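Local coordinates for protein nuclease NucT (PDB 6EHI) that is named a nuclease, carries a PLD-like domain and forms a two-chain assembly in which each subunit is built on a mixed beta-sheet, at residues A[64-69]-A[90-95]; A[36-41]-A[106-111]; A[7-12]-A[133-138]; A[45-50]-A[77-82]. The protein carries 1 engineered substitution. All coordinates share one frame; numbering follows the deposited sequence.

How the contacts relate
Contacts 1, 2 and 3 sample one mixed sheet, and contact 4 joins two helices packed against it. All four are buried: contact 2 is central, about 3 Å from the chain centre, while contact 3, about 15 Å out, includes an outermost strand covered by the second subunit. Neighbouring strands 33-38 and 59-65 tie contact 2 to contact 1, N69 ND2 lying 2.9 Å from Y39 O (a probable hydrogen bond). Chemistry follows place: regular antiparallel pairing in contact 3, a strand end with polar groups in contact 2, a parallel pair running into a short N-capped helix in contact 1, and side-chain packing in contact 4. The second subunit touches all but contact 4.

Contact 1. Residues A[64-69]-A[90-95]; sequences YDYESN and LLKGLK
The carbonyl O of Y64 is met by two neighbours on the facing strand: N of L91 donates to it at 2.9 Å, nearly along the C=O axis, and the CA hydrogen of L90 adds a weaker C-H...O contact. One step on, N of Y66 reaches O of L91 at 2.9 Å, but from above the carbonyl plane (57° out of it). This fixes the parallel pairing of Y64 with L90 and D65 with L91. D65 is also an N-cap, its OD2 accepting from N of S68 at 2.8 Å, while OD1 accepts from N of M105. With CG anti to the backbone N (chi1 179°), the Y66 side chain runs alongside K92, whose CE and NZ lie over one face of the ring. NZ of K92 stands 4.4 Å from the ring centroid, 17° off the normal, a cation-pi contact, and CD2 of Y66 meets CB of L90 at 3.7 Å. A water accepts from NZ of K92 and weakly bridges to OE2 of E67. The lysine charge is thus probably eased by an aromatic face and a nearby carboxylate.

Contact 2. Residues A[36-41]-A[106-111]; sequences IAIYSF and NQKVAI. Engineered in segment 106-111: N106 (natural residue His).
Backbone hydrogen bonds pair A37 with V109: N of A37 donates to O of V109 at 3.0 Å, and N of V109 returns the bond to O of A37 at 2.8 Å. The strand axes run at 172°, an antiparallel pairing flanked by the non-hydrogen-bonded pairs I36-A110 and I38-K108. Past the strand, N of Y39 bonds weakly to O of Q107.

Side-chain packing accompanies the pairing. CG1 of I36 lies 4.2 Å from CB of A110. I38 and K108 cross at about a right angle: chi1 of I38 (-171°) points CG1 away from the backbone N, and the turn at chi2 brings CD1 to 3.7 Å from CB of K108. On the face carrying A37 and V109, CB of A37 meets OE1 of the extended Q107 side chain at 3.5 Å.

Polar groups gather at the other end. NZ of K108 donates to O of N106 at 2.9 Å and to its OD1 only weakly, and also bonds OD1 of N123. OD1 of N106 lies 3.5 Å from CG of Y39, the ring and amide planes 71° apart. ND2 of N106 bonds to OE1 of E134 of the second subunit. With the natural His at 106, 106-108 would form the HxK of the PLD-like signature; here, at a central strand's end facing the subunit interface and near an acetate ion, engineered N106 takes the His position.

Contact 3. Residues A[7-12]-A[133-138]; sequences NSLFVL and YEVLLK
Six backbone hydrogen bonds join L12, F10 and S8 to E134, L136 and K138, two for each pair. The shortest include N of F10 to O of L136 at 2.7 Å, close to straight at 168°. At the far end N of E134 reaches O of L12 at 3.1 Å from above the carbonyl plane (58° out of it), so the register holds there with poorer geometry.

Apolar packing divides between the two faces. The F10 ring swings away from its own carbonyl carbon (chi1 -55°) and lies alongside L136, pointing the same way, with CD1 of F10 at 3.9 Å from CD2 of L136, while O of L136 meets the ring edge. L12 crosses E134 at a slant, CB to CB at 3.8 Å. On the reverse face CD1 of L9 touches CB of V135 at 4.1 Å, and CB of L9 lies against CD1 of L137.

Across the pair itself one water bonds OG of S8 and, weakly, O of K138; the E134 carboxylate is held by S121 and by N106 of the second subunit.

Helices 16-28 and 126-130 cover the F10, L12 and L136 face; V11, V135 and L137 pack on the second subunit. The pair thus shows the edge of a PLD-like mixed sheet, layered between its own helices and a partner chain.

Contact 4. Residues A[45-50]-A[77-82]; sequences DIARAI and IGYLDK
Y79 presents the edge of its ring to the helix holding A47: CB of A47 lies near the ring plane, 3.8 Å from both CD2 and CE2 of Y79. The first torsion of Y79 (chi1 177°) turns the ring away from its own backbone N and across to the other helix, and lets its OH extend past A47 to R48.

There OH of Y79 approaches CG of R48 at 3.3 Å, and the two side chains run at a slant with guanidinium and ring planes 77° apart. The guanidinium is engaged along its own helix, where NH2 of R48 donates to OD1 of D45 at 2.9 Å in a salt bridge (148° at the hydrogen). The same Y79 ring makes a cation-pi contact with K51.

Deeper in, both methyls of L80 meet A47, CD1 touching its CB and CD2 approaching its O at 4.0 Å; CD1 of L80 also lies 4.2 Å from CD1 of I50. The backbones stay well apart, the nearest CA atoms, those of A47 and L80, being 7.4 Å from each other.

Helix 44-54 belongs to the beta-alpha-beta crossover from strand 33-38 to strand 59-65, and helix 77-80 to the next one, ending in strand 86-91. I50 rests on V60 and L80 on I62 and Y64 of strand 59-65, while I46 packs on helix 16-28.

Contact 1. Residues A[64-69]-A[90-95]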
loop_
_atom_site.group_PDB
_atom_site.type_symbol
_atom_site.label_atom_id
_atom_site.label_comp_id
_atom_site.label_asym_id
_atom_site.label_seq_id
_atom_site.Cartn_x
_atom_site.Cartn_y
_atom_site.Cartn_z
ATOM N N TYR A 64 5.427 -3.318 -14.008
ATOM C CA TYR A 64 6.394 -2.702 -13.096
ATOM C C TYR A 64 6.421 -1.184 -13.199
ATOM O O TYR A 64 6.308 -0.596 -14.343
ATOM C CB TYR A 64 7.748 -3.194 -13.462
ATOM C CG TYR A 64 8.140 -4.638 -13.264
ATOM C CD1 TYR A 64 7.705 -5.683 -14.154
ATOM C CD2 TYR A 64 8.889 -5.025 -12.128
ATOM C CE1 TYR A 64 8.118 -6.988 -13.987
ATOM C CE2 TYR A 64 9.261 -6.335 -11.949
ATOM C CZ TYR A 64 8.882 -7.317 -12.864
ATOM O OH TYR A 64 9.228 -8.637 -12.676
ATOM N N ASP A 65 6.669 -0.458 -12.113
ATOM C CA ASP A 65 6.984 0.983 -12.250
ATOM C C ASP A 65 8.165 1.241 -13.247
ATOM O O ASP A 65 9.210 0.558 -13.174
ATOM C CB ASP A 65 7.278 1.644 -10.904
ATOM C CG ASP A 65 7.767 3.075 -11.020
ATOM O OD1 ASP A 65 6.925 3.916 -11.269
ATOM O OD2 ASP A 65 9.009 3.358 -10.851
ATOM N N TYR A 66 7.970 2.230 -14.117
ATOM C CA TYR A 66 8.945 2.499 -15.188
ATOM C C TYR A 66 10.279 2.978 -14.611
ATOM O O TYR A 66 11.307 2.344 -14.798
ATOM C CB TYR A 66 8.347 3.559 -16.189
ATOM C CG TYR A 66 9.324 3.871 -17.294
ATOM C CD1 TYR A 66 10.393 4.738 -17.086
ATOM C CD2 TYR A 66 9.251 3.178 -18.481
ATOM C CE1 TYR A 66 11.310 4.948 -18.106
ATOM C CE2 TYR A 66 10.149 3.390 -19.499
ATOM C CZ TYR A 66 11.186 4.241 -19.285
ATOM O OH TYR A 66 12.102 4.442 -20.302
ATOM N N GLU A 67 10.289 4.020 -13.831
ATOM C CA GLU A 67 11.624 4.528 -13.338
ATOM C C GLU A 67 12.364 3.504 -12.459
ATOM O O GLU A 67 13.575 3.374 -12.511
ATOM C CB GLU A 67 11.470 5.819 -12.602
ATOM C CG GLU A 67 11.070 7.006 -13.466
ATOM C CD GLU A 67 12.061 7.344 -14.603
ATOM O OE1 GLU A 67 13.280 7.095 -14.434
ATOM O OE2 GLU A 67 11.601 7.845 -15.693
ATOM N N SER A 68 11.639 2.742 -11.668
ATOM C CA SER A 68 12.251 1.832 -10.731
ATOM C C SER A 68 12.812 0.607 -11.426
ATOM O O SER A 68 13.642 -0.121 -10.848
ATOM C CB SER A 68 11.230 1.497 -9.623
ATOM O OG SER A 68 11.747 0.568 -8.723
ATOM N N ASN A 69 12.351 0.322 -12.663
ATOM C CA ASN A 69 12.568 -1.024 -13.229
ATOM C C ASN A 69 13.179 -1.059 -14.614
ATOM O O ASN A 69 13.598 -2.160 -15.060
ATOM C CB ASN A 69 11.239 -1.851 -13.198
ATOM C CG ASN A 69 10.837 -2.188 -11.773
ATOM O OD1 ASN A 69 11.433 -3.084 -11.140
ATOM N ND2 ASN A 69 9.848 -1.444 -11.241
ATOM N N LEU A 90 6.268 -1.930 -18.423
ATOM C CA LEU A 90 6.638 -0.802 -17.583
ATOM C C LEU A 90 5.603 0.266 -17.672
ATOM O O LEU A 90 5.042 0.479 -18.735
ATOM C CB LEU A 90 7.976 -0.241 -18.043
ATOM C CG LEU A 90 9.198 -1.122 -17.995
ATOM C CD1 LEU A 90 10.376 -0.642 -18.870
ATOM C CD2 LEU A 90 9.602 -1.255 -16.545
ATOM N N LEU A 91 5.338 0.993 -16.581
ATOM C CA LEU A 91 4.380 2.011 -16.561
ATOM C C LEU A 91 4.777 3.189 -15.719
ATOM O O LEU A 91 5.219 2.983 -14.585
ATOM C CB LEU A 91 3.066 1.401 -16.142
ATOM C CG LEU A 91 1.842 2.260 -16.058
ATOM C CD1 LEU A 91 1.482 2.881 -17.425
ATOM C CD2 LEU A 91 0.717 1.423 -15.525
ATOM N N LYS A 92 4.848 4.382 -16.300
ATOM C CA LYS A 92 5.027 5.616 -15.535
ATOM C C LYS A 92 3.667 6.255 -15.247
ATOM O O LYS A 92 2.682 5.958 -15.842
ATOM C CB LYS A 92 6.017 6.664 -16.181
ATOM C CG LYS A 92 5.569 7.302 -17.457
ATOM C CD LYS A 92 6.657 8.257 -18.035
ATOM C CE LYS A 92 7.907 7.473 -18.471
ATOM N NZ LYS A 92 8.856 8.039 -19.507
ATOM N N GLY A 93 3.618 7.069 -14.184
ATOM C CA GLY A 93 2.429 7.796 -13.853
ATOM C C GLY A 93 2.193 8.976 -14.780
ATOM O O GLY A 93 2.848 9.090 -15.841
ATOM N N LEU A 94 1.281 9.844 -14.349
ATOM C CA LEU A 94 0.783 11.011 -15.117
ATOM C C LEU A 94 1.714 12.189 -14.975
ATOM O O LEU A 94 2.482 12.331 -14.039
ATOM C CB LEU A 94 -0.657 11.382 -14.672
ATOM C CG LEU A 94 -1.773 10.312 -14.697
ATOM C CD1 LEU A 94 -3.146 10.791 -14.351
ATOM C CD2 LEU A 94 -1.940 9.576 -16.021
ATOM N N LYS A 95 1.680 13.092 -15.970
ATOM C CA LYS A 95 2.414 14.338 -15.809
ATOM C C LYS A 95 1.797 15.272 -14.725
ATOM O O LYS A 95 0.590 15.492 -14.652
ATOM C CB LYS A 95 2.495 15.082 -17.145
ATOM C CG LYS A 95 3.512 16.259 -17.155
ATOM C CD LYS A 95 3.367 17.135 -18.420
ATOM C CE LYS A 95 4.383 18.279 -18.426
ATOM N NZ LYS A 95 5.644 17.800 -19.060
HETATM O O HOH W 1 9.741 9.868 -17.847
#

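Contact 2. Residues A[36-41]-A[106-111]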
loop_
_atom_site.group_PDB
_atom_site.type_symbol
_atom_site.label_atom_id
_atom_site.label_comp_id
_atom_site.label_asym_id
_atom_site.label_seq_id
_atom_site.Cartn_x
_atom_site.Cartn_y
_atom_site.Cartn_z
ATOM N N ILE A 36 -0.318 -8.837 -12.019
ATOM C CA ILE A 36 0.422 -8.144 -10.951
ATOM C C ILE A 36 0.750 -6.755 -11.403
ATOM O O ILE A 36 1.137 -6.532 -12.572
ATOM C CB ILE A 36 1.752 -8.851 -10.641
ATOM C CG1 ILE A 36 1.495 -10.231 -10.070
ATOM C CG2 ILE A 36 2.705 -8.032 -9.744
ATOM C CD1 ILE A 36 2.613 -11.292 -10.245
ATOM N N ALA A 37 0.546 -5.769 -10.524
ATOM C CA ALA A 37 1.116 -4.426 -10.704
ATOM C C ALA A 37 1.956 -4.125 -9.504
ATOM O O ALA A 37 1.427 -4.232 -8.403
ATOM C CB ALA A 37 0.018 -3.438 -10.849
ATOM N N ILE A 38 3.253 -3.877 -9.686
ATOM C CA ILE A 38 4.180 -3.721 -8.573
ATOM C C ILE A 38 5.139 -2.622 -8.801
ATOM O O ILE A 38 5.775 -2.568 -9.829
ATOM C CB ILE A 38 4.876 -5.069 -8.322
ATOM C CG1 ILE A 38 5.710 -5.074 -7.028
ATOM C CG2 ILE A 38 5.590 -5.604 -9.557
ATOM C CD1 ILE A 38 4.885 -4.898 -5.780
ATOM N N TYR A 39 5.314 -1.758 -7.780
ATOM C CA TYR A 39 6.263 -0.669 -7.800
ATOM C C TYR A 39 7.690 -1.192 -7.820
ATOM O O TYR A 39 8.445 -0.939 -8.789
ATOM C CB TYR A 39 6.052 0.307 -6.577
ATOM C CG TYR A 39 7.098 1.356 -6.536
ATOM C CD1 TYR A 39 7.012 2.477 -7.381
ATOM C CD2 TYR A 39 8.247 1.206 -5.718
ATOM C CE1 TYR A 39 8.000 3.426 -7.392
ATOM C CE2 TYR A 39 9.251 2.144 -5.760
ATOM C CZ TYR A 39 9.109 3.242 -6.653
ATOM O OH TYR A 39 10.051 4.265 -6.702
ATOM N N SER A 40 8.101 -1.931 -6.752
ATOM C CA SER A 40 9.439 -2.501 -6.678
ATOM C C SER A 40 9.299 -3.992 -6.389
ATOM O O SER A 40 8.537 -4.371 -5.508
ATOM C CB SER A 40 10.279 -1.819 -5.575
ATOM O OG SER A 40 11.407 -2.592 -5.189
ATOM N N PHE A 41 10.058 -4.823 -7.114
ATOM C CA PHE A 41 9.941 -6.238 -7.025
ATOM C C PHE A 41 11.363 -6.807 -7.221
ATOM O O PHE A 41 11.855 -6.973 -8.326
ATOM C CB PHE A 41 8.939 -6.737 -8.061
ATOM C CG PHE A 41 8.748 -8.205 -8.144
ATOM C CD1 PHE A 41 9.324 -9.121 -7.225
ATOM C CD2 PHE A 41 8.073 -8.727 -9.225
ATOM C CE1 PHE A 41 9.156 -10.488 -7.356
ATOM C CE2 PHE A 41 7.900 -10.107 -9.412
ATOM C CZ PHE A 41 8.380 -11.010 -8.421
ATOM N N ASN A 106 2.747 3.130 -8.303
ATOM C CA ASN A 106 3.024 2.685 -6.900
ATOM C C ASN A 106 2.151 1.588 -6.394
ATOM O O ASN A 106 2.273 1.213 -5.170
ATOM C CB ASN A 106 2.859 3.824 -5.957
ATOM C CG ASN A 106 3.623 3.605 -4.686
ATOM O OD1 ASN A 106 4.843 3.253 -4.694
ATOM N ND2 ASN A 106 2.949 3.909 -3.569
ATOM N N GLN A 107 1.256 0.998 -7.166
ATOM C CA GLN A 107 0.521 -0.135 -6.709
ATOM C C GLN A 107 1.350 -1.360 -6.318
ATOM O O GLN A 107 2.463 -1.544 -6.823
ATOM C CB GLN A 107 -0.454 -0.612 -7.792
ATOM C CG GLN A 107 -1.511 0.453 -8.103
ATOM C CD GLN A 107 -2.491 0.005 -9.159
ATOM O OE1 GLN A 107 -2.426 -1.170 -9.684
ATOM N NE2 GLN A 107 -3.346 0.924 -9.531
ATOM N N LYS A 108 0.863 -2.168 -5.342
ATOM C CA LYS A 108 1.470 -3.474 -5.033
ATOM C C LYS A 108 0.264 -4.424 -4.962
ATOM O O LYS A 108 -0.293 -4.623 -3.888
ATOM C CB LYS A 108 2.221 -3.467 -3.674
ATOM C CG LYS A 108 3.158 -2.275 -3.457
ATOM C CD LYS A 108 2.596 -1.032 -2.777
ATOM C CE LYS A 108 3.652 -0.075 -2.212
ATOM N NZ LYS A 108 4.401 0.617 -3.278
ATOM N N VAL A 109 -0.062 -5.014 -6.119
ATOM C CA VAL A 109 -1.333 -5.682 -6.288
ATOM C C VAL A 109 -1.094 -6.985 -6.993
ATOM O O VAL A 109 -0.386 -6.983 -7.997
ATOM C CB VAL A 109 -2.249 -4.767 -7.109
ATOM C CG1 VAL A 109 -3.497 -5.499 -7.569
ATOM C CG2 VAL A 109 -2.628 -3.538 -6.318
ATOM N N ALA A 110 -1.708 -8.057 -6.488
ATOM C CA ALA A 110 -1.718 -9.315 -7.231
ATOM C C ALA A 110 -3.178 -9.847 -7.342
ATOM O O ALA A 110 -3.888 -9.930 -6.320
ATOM C CB ALA A 110 -0.874 -10.336 -6.618
ATOM N N ILE A 111 -3.631 -10.078 -8.564
ATOM C CA ILE A 111 -4.968 -10.667 -8.791
ATOM C C ILE A 111 -4.779 -12.117 -9.253
ATOM O O ILE A 111 -4.204 -12.358 -10.307
ATOM C CB ILE A 111 -5.726 -9.916 -9.837
ATOM C CG1 ILE A 111 -5.738 -8.366 -9.596
ATOM C CG2 ILE A 111 -7.172 -10.425 -9.882
ATOM C CD1 ILE A 111 -6.188 -7.558 -10.756
#

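Contact 3. Residues A[7-12]-A[133-138]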
loop_
_atom_site.group_PDB
_atom_site.type_symbol
_atom_site.label_atom_id
_atom_site.label_comp_id
_atom_site.label_asym_id
_atom_site.label_seq_id
_atom_site.Cartn_x
_atom_site.Cartn_y
_atom_site.Cartn_z
ATOM N N ASN A 7 -11.854 -11.031 4.391
ATOM C CA ASN A 7 -10.625 -10.242 4.423
ATOM C C ASN A 7 -9.632 -10.932 5.284
ATOM O O ASN A 7 -9.908 -11.302 6.436
ATOM C CB ASN A 7 -10.875 -8.814 4.884
ATOM C CG ASN A 7 -11.521 -7.955 3.833
ATOM O OD1 ASN A 7 -11.753 -8.400 2.710
ATOM N ND2 ASN A 7 -11.925 -6.733 4.214
ATOM N N SER A 8 -8.455 -11.177 4.758
ATOM C CA SER A 8 -7.335 -11.542 5.595
ATOM C C SER A 8 -6.273 -10.466 5.663
ATOM O O SER A 8 -5.651 -10.162 4.668
ATOM C CB SER A 8 -6.727 -12.885 5.263
ATOM O OG SER A 8 -7.767 -13.841 5.295
ATOM N N LEU A 9 -6.174 -9.828 6.821
ATOM C CA LEU A 9 -5.131 -8.812 7.072
ATOM C C LEU A 9 -3.910 -9.367 7.723
ATOM O O LEU A 9 -3.956 -10.038 8.782
ATOM C CB LEU A 9 -5.685 -7.673 7.914
ATOM C CG LEU A 9 -4.738 -6.541 8.352
ATOM C CD1 LEU A 9 -4.292 -5.726 7.119
ATOM C CD2 LEU A 9 -5.478 -5.712 9.358
ATOM N N PHE A 10 -2.758 -9.020 7.155
ATOM C CA PHE A 10 -1.506 -9.278 7.789
ATOM C C PHE A 10 -0.812 -7.961 8.129
ATOM O O PHE A 10 -0.612 -7.100 7.300
ATOM C CB PHE A 10 -0.593 -10.098 6.903
ATOM C CG PHE A 10 -1.189 -11.396 6.428
ATOM C CD1 PHE A 10 -1.966 -11.414 5.286
ATOM C CD2 PHE A 10 -1.035 -12.578 7.162
ATOM C CE1 PHE A 10 -2.565 -12.585 4.872
ATOM C CE2 PHE A 10 -1.625 -13.763 6.745
ATOM C CZ PHE A 10 -2.384 -13.743 5.601
ATOM N N VAL A 11 -0.376 -7.863 9.382
ATOM C CA VAL A 11 0.301 -6.673 9.817
ATOM C C VAL A 11 1.766 -7.061 10.011
ATOM O O VAL A 11 2.128 -7.895 10.889
ATOM C CB VAL A 11 -0.285 -5.987 11.083
ATOM C CG1 VAL A 11 0.584 -4.783 11.432
ATOM C CG2 VAL A 11 -1.819 -5.712 10.947
ATOM N N LEU A 12 2.620 -6.430 9.237
ATOM C CA LEU A 12 4.040 -6.684 9.270
ATOM C C LEU A 12 4.764 -5.653 10.159
ATOM O O LEU A 12 4.303 -4.535 10.279
ATOM C CB LEU A 12 4.603 -6.656 7.835
ATOM C CG LEU A 12 4.191 -7.797 6.939
ATOM C CD1 LEU A 12 2.765 -7.527 6.423
ATOM C CD2 LEU A 12 5.151 -8.040 5.813
ATOM N N TYR A 133 7.536 -2.147 8.812
ATOM C CA TYR A 133 6.079 -2.159 9.135
ATOM C C TYR A 133 5.363 -2.047 7.772
ATOM O O TYR A 133 5.648 -1.175 6.950
ATOM C CB TYR A 133 5.626 -1.079 10.127
ATOM C CG TYR A 133 6.222 -1.229 11.500
ATOM C CD1 TYR A 133 7.514 -0.742 11.782
ATOM C CD2 TYR A 133 5.527 -1.828 12.491
ATOM C CE1 TYR A 133 8.030 -0.851 13.069
ATOM C CE2 TYR A 133 6.091 -2.011 13.719
ATOM C CZ TYR A 133 7.325 -1.523 14.009
ATOM O OH TYR A 133 7.888 -1.700 15.255
ATOM N N GLU A 134 4.402 -2.909 7.583
ATOM C CA GLU A 134 3.637 -2.904 6.336
ATOM C C GLU A 134 2.298 -3.426 6.680
ATOM O O GLU A 134 2.100 -4.067 7.744
ATOM C CB GLU A 134 4.239 -3.896 5.291
ATOM C CG GLU A 134 5.673 -3.631 4.951
ATOM C CD GLU A 134 5.910 -2.593 3.866
ATOM O OE1 GLU A 134 5.003 -1.840 3.434
ATOM O OE2 GLU A 134 7.096 -2.423 3.522
ATOM N N VAL A 135 1.402 -3.331 5.741
ATOM C CA VAL A 135 0.198 -4.129 5.765
ATOM C C VAL A 135 0.018 -4.856 4.451
ATOM O O VAL A 135 0.234 -4.280 3.328
ATOM C CB VAL A 135 -1.066 -3.379 6.176
ATOM C CG1 VAL A 135 -0.995 -2.912 7.619
ATOM C CG2 VAL A 135 -1.368 -2.220 5.247
ATOM N N LEU A 136 -0.556 -6.055 4.540
ATOM C CA LEU A 136 -0.877 -6.860 3.334
ATOM C C LEU A 136 -2.290 -7.387 3.535
ATOM O O LEU A 136 -2.565 -8.040 4.603
ATOM C CB LEU A 136 0.116 -7.987 3.156
ATOM C CG LEU A 136 0.090 -8.677 1.806
ATOM C CD1 LEU A 136 1.487 -9.179 1.482
ATOM C CD2 LEU A 136 -0.840 -9.838 1.853
ATOM N N LEU A 137 -3.189 -7.088 2.625
ATOM C CA LEU A 137 -4.583 -7.560 2.685
ATOM C C LEU A 137 -4.896 -8.503 1.558
ATOM O O LEU A 137 -4.637 -8.200 0.393
ATOM C CB LEU A 137 -5.553 -6.412 2.654
ATOM C CG LEU A 137 -7.008 -6.939 2.867
ATOM C CD1 LEU A 137 -7.365 -6.607 4.283
ATOM C CD2 LEU A 137 -8.005 -6.402 1.925
ATOM N N LYS A 138 -5.383 -9.672 1.906
ATOM C CA LYS A 138 -5.954 -10.653 0.973
ATOM C C LYS A 138 -7.455 -10.626 1.063
ATOM O O LYS A 138 -8.005 -10.582 2.191
ATOM C CB LYS A 138 -5.491 -12.035 1.351
ATOM C CG LYS A 138 -5.948 -13.164 0.457
ATOM C CD LYS A 138 -5.363 -14.495 0.979
ATOM C CE LYS A 138 -6.014 -15.687 0.306
ATOM N NZ LYS A 138 -5.607 -16.894 1.075
HETATM O O HOH W 2 -9.091 -13.808 2.525
#

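Contact 4. Residues A[45-50]-A[77-82]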
loop_
_atom_site.group_PDB
_atom_site.type_symbol
_atom_site.label_atom_id
_atom_site.label_comp_id
_atom_site.label_asym_id
_atom_site.label_seq_id
_atom_site.Cartn_x
_atom_site.Cartn_y
_atom_site.Cartn_z
ATOM N N ASP A 45 12.541 -15.115 -4.209
ATOM C CA ASP A 45 11.667 -16.241 -3.933
ATOM C C ASP A 45 10.292 -16.021 -4.521
ATOM O O ASP A 45 9.706 -16.971 -5.054
ATOM C CB ASP A 45 11.561 -16.620 -2.445
ATOM C CG ASP A 45 12.933 -17.066 -1.821
ATOM O OD1 ASP A 45 13.821 -17.551 -2.553
ATOM O OD2 ASP A 45 13.085 -16.899 -0.610
ATOM N N ILE A 46 9.789 -14.780 -4.507
ATOM C CA ILE A 46 8.486 -14.554 -5.130
ATOM C C ILE A 46 8.602 -14.727 -6.669
ATOM O O ILE A 46 7.653 -15.186 -7.276
ATOM C CB ILE A 46 7.949 -13.130 -4.816
ATOM C CG1 ILE A 46 7.742 -12.951 -3.299
ATOM C CG2 ILE A 46 6.588 -12.927 -5.453
ATOM C CD1 ILE A 46 7.468 -11.564 -2.802
ATOM N N ALA A 47 9.682 -14.262 -7.255
ATOM C CA ALA A 47 9.911 -14.447 -8.688
ATOM C C ALA A 47 9.942 -15.958 -9.026
ATOM O O ALA A 47 9.406 -16.384 -10.035
ATOM C CB ALA A 47 11.170 -13.770 -9.167
ATOM N N ARG A 48 10.609 -16.738 -8.191
ATOM C CA ARG A 48 10.678 -18.202 -8.466
ATOM C C ARG A 48 9.292 -18.772 -8.403
ATOM O O ARG A 48 8.974 -19.620 -9.171
ATOM C CB ARG A 48 11.694 -18.904 -7.545
ATOM C CG ARG A 48 13.091 -18.715 -8.065
ATOM C CD ARG A 48 14.092 -19.665 -7.409
ATOM N NE ARG A 48 14.496 -19.088 -6.126
ATOM C CZ ARG A 48 15.455 -18.170 -5.995
ATOM N NH1 ARG A 48 16.092 -17.703 -7.076
ATOM N NH2 ARG A 48 15.723 -17.661 -4.789
ATOM N N ALA A 49 8.433 -18.253 -7.539
ATOM C CA ALA A 49 7.067 -18.724 -7.412
ATOM C C ALA A 49 6.257 -18.416 -8.658
ATOM O O ALA A 49 5.470 -19.272 -9.146
ATOM C CB ALA A 49 6.386 -18.125 -6.169
ATOM N N ILE A 50 6.480 -17.233 -9.237
ATOM C CA ILE A 50 5.930 -16.884 -10.548
ATOM C C ILE A 50 6.394 -17.825 -11.669
ATOM O O ILE A 50 5.540 -18.390 -12.382
ATOM C CB ILE A 50 6.174 -15.412 -10.895
ATOM C CG1 ILE A 50 5.397 -14.491 -9.968
ATOM C CG2 ILE A 50 5.810 -15.129 -12.312
ATOM C CD1 ILE A 50 5.911 -13.048 -9.994
ATOM N N ILE A 77 12.484 -7.912 -13.339
ATOM C CA ILE A 77 11.932 -7.807 -14.695
ATOM C C ILE A 77 12.778 -8.567 -15.729
ATOM O O ILE A 77 12.223 -9.295 -16.522
ATOM C CB ILE A 77 11.581 -6.340 -15.113
ATOM C CG1 ILE A 77 10.753 -6.335 -16.373
ATOM C CG2 ILE A 77 12.796 -5.399 -15.178
ATOM C CD1 ILE A 77 10.090 -5.008 -16.633
ATOM N N GLY A 78 14.105 -8.393 -15.647
ATOM C CA GLY A 78 15.013 -9.101 -16.543
ATOM C C GLY A 78 14.981 -10.603 -16.395
ATOM O O GLY A 78 14.993 -11.307 -17.360
ATOM N N TYR A 79 14.849 -11.070 -15.174
ATOM C CA TYR A 79 14.812 -12.495 -14.812
ATOM C C TYR A 79 13.513 -13.105 -15.346
ATOM O O TYR A 79 13.514 -14.224 -15.763
ATOM C CB TYR A 79 15.041 -12.599 -13.268
ATOM C CG TYR A 79 14.998 -13.962 -12.589
ATOM C CD1 TYR A 79 15.978 -14.941 -12.835
ATOM C CD2 TYR A 79 14.014 -14.254 -11.631
ATOM C CE1 TYR A 79 15.944 -16.187 -12.199
ATOM C CE2 TYR A 79 13.984 -15.491 -10.987
ATOM C CZ TYR A 79 14.948 -16.446 -11.270
ATOM O OH TYR A 79 14.893 -17.650 -10.619
ATOM N N LEU A 80 12.409 -12.325 -15.430
ATOM C CA LEU A 80 11.141 -12.864 -15.827
ATOM C C LEU A 80 10.721 -12.533 -17.245
ATOM O O LEU A 80 9.809 -13.169 -17.806
ATOM C CB LEU A 80 10.060 -12.373 -14.831
ATOM C CG LEU A 80 10.175 -12.884 -13.408
ATOM C CD1 LEU A 80 9.126 -12.206 -12.581
ATOM C CD2 LEU A 80 9.859 -14.369 -13.447
ATOM N N ASP A 81 11.382 -11.584 -17.861
ATOM C CA ASP A 81 10.946 -11.033 -19.151
ATOM C C ASP A 81 10.491 -12.022 -20.263
ATOM O O ASP A 81 9.330 -11.998 -20.743
ATOM C CB ASP A 81 12.062 -10.131 -19.687
ATOM C CG ASP A 81 11.784 -9.591 -21.088
ATOM O OD1 ASP A 81 10.618 -9.480 -21.538
ATOM O OD2 ASP A 81 12.784 -9.236 -21.756
ATOM N N LYS A 82 11.392 -12.870 -20.664
ATOM C CA LYS A 82 11.089 -13.795 -21.759
ATOM C C LYS A 82 10.642 -15.179 -21.254
ATOM O O LYS A 82 10.614 -16.134 -22.004
ATOM C CB LYS A 82 12.290 -13.886 -22.736
ATOM C CG LYS A 82 12.413 -12.711 -23.720
ATOM C CD LYS A 82 13.779 -12.672 -24.423
ATOM C CE LYS A 82 14.321 -11.261 -24.513
ATOM N NZ LYS A 82 13.395 -10.397 -25.297
#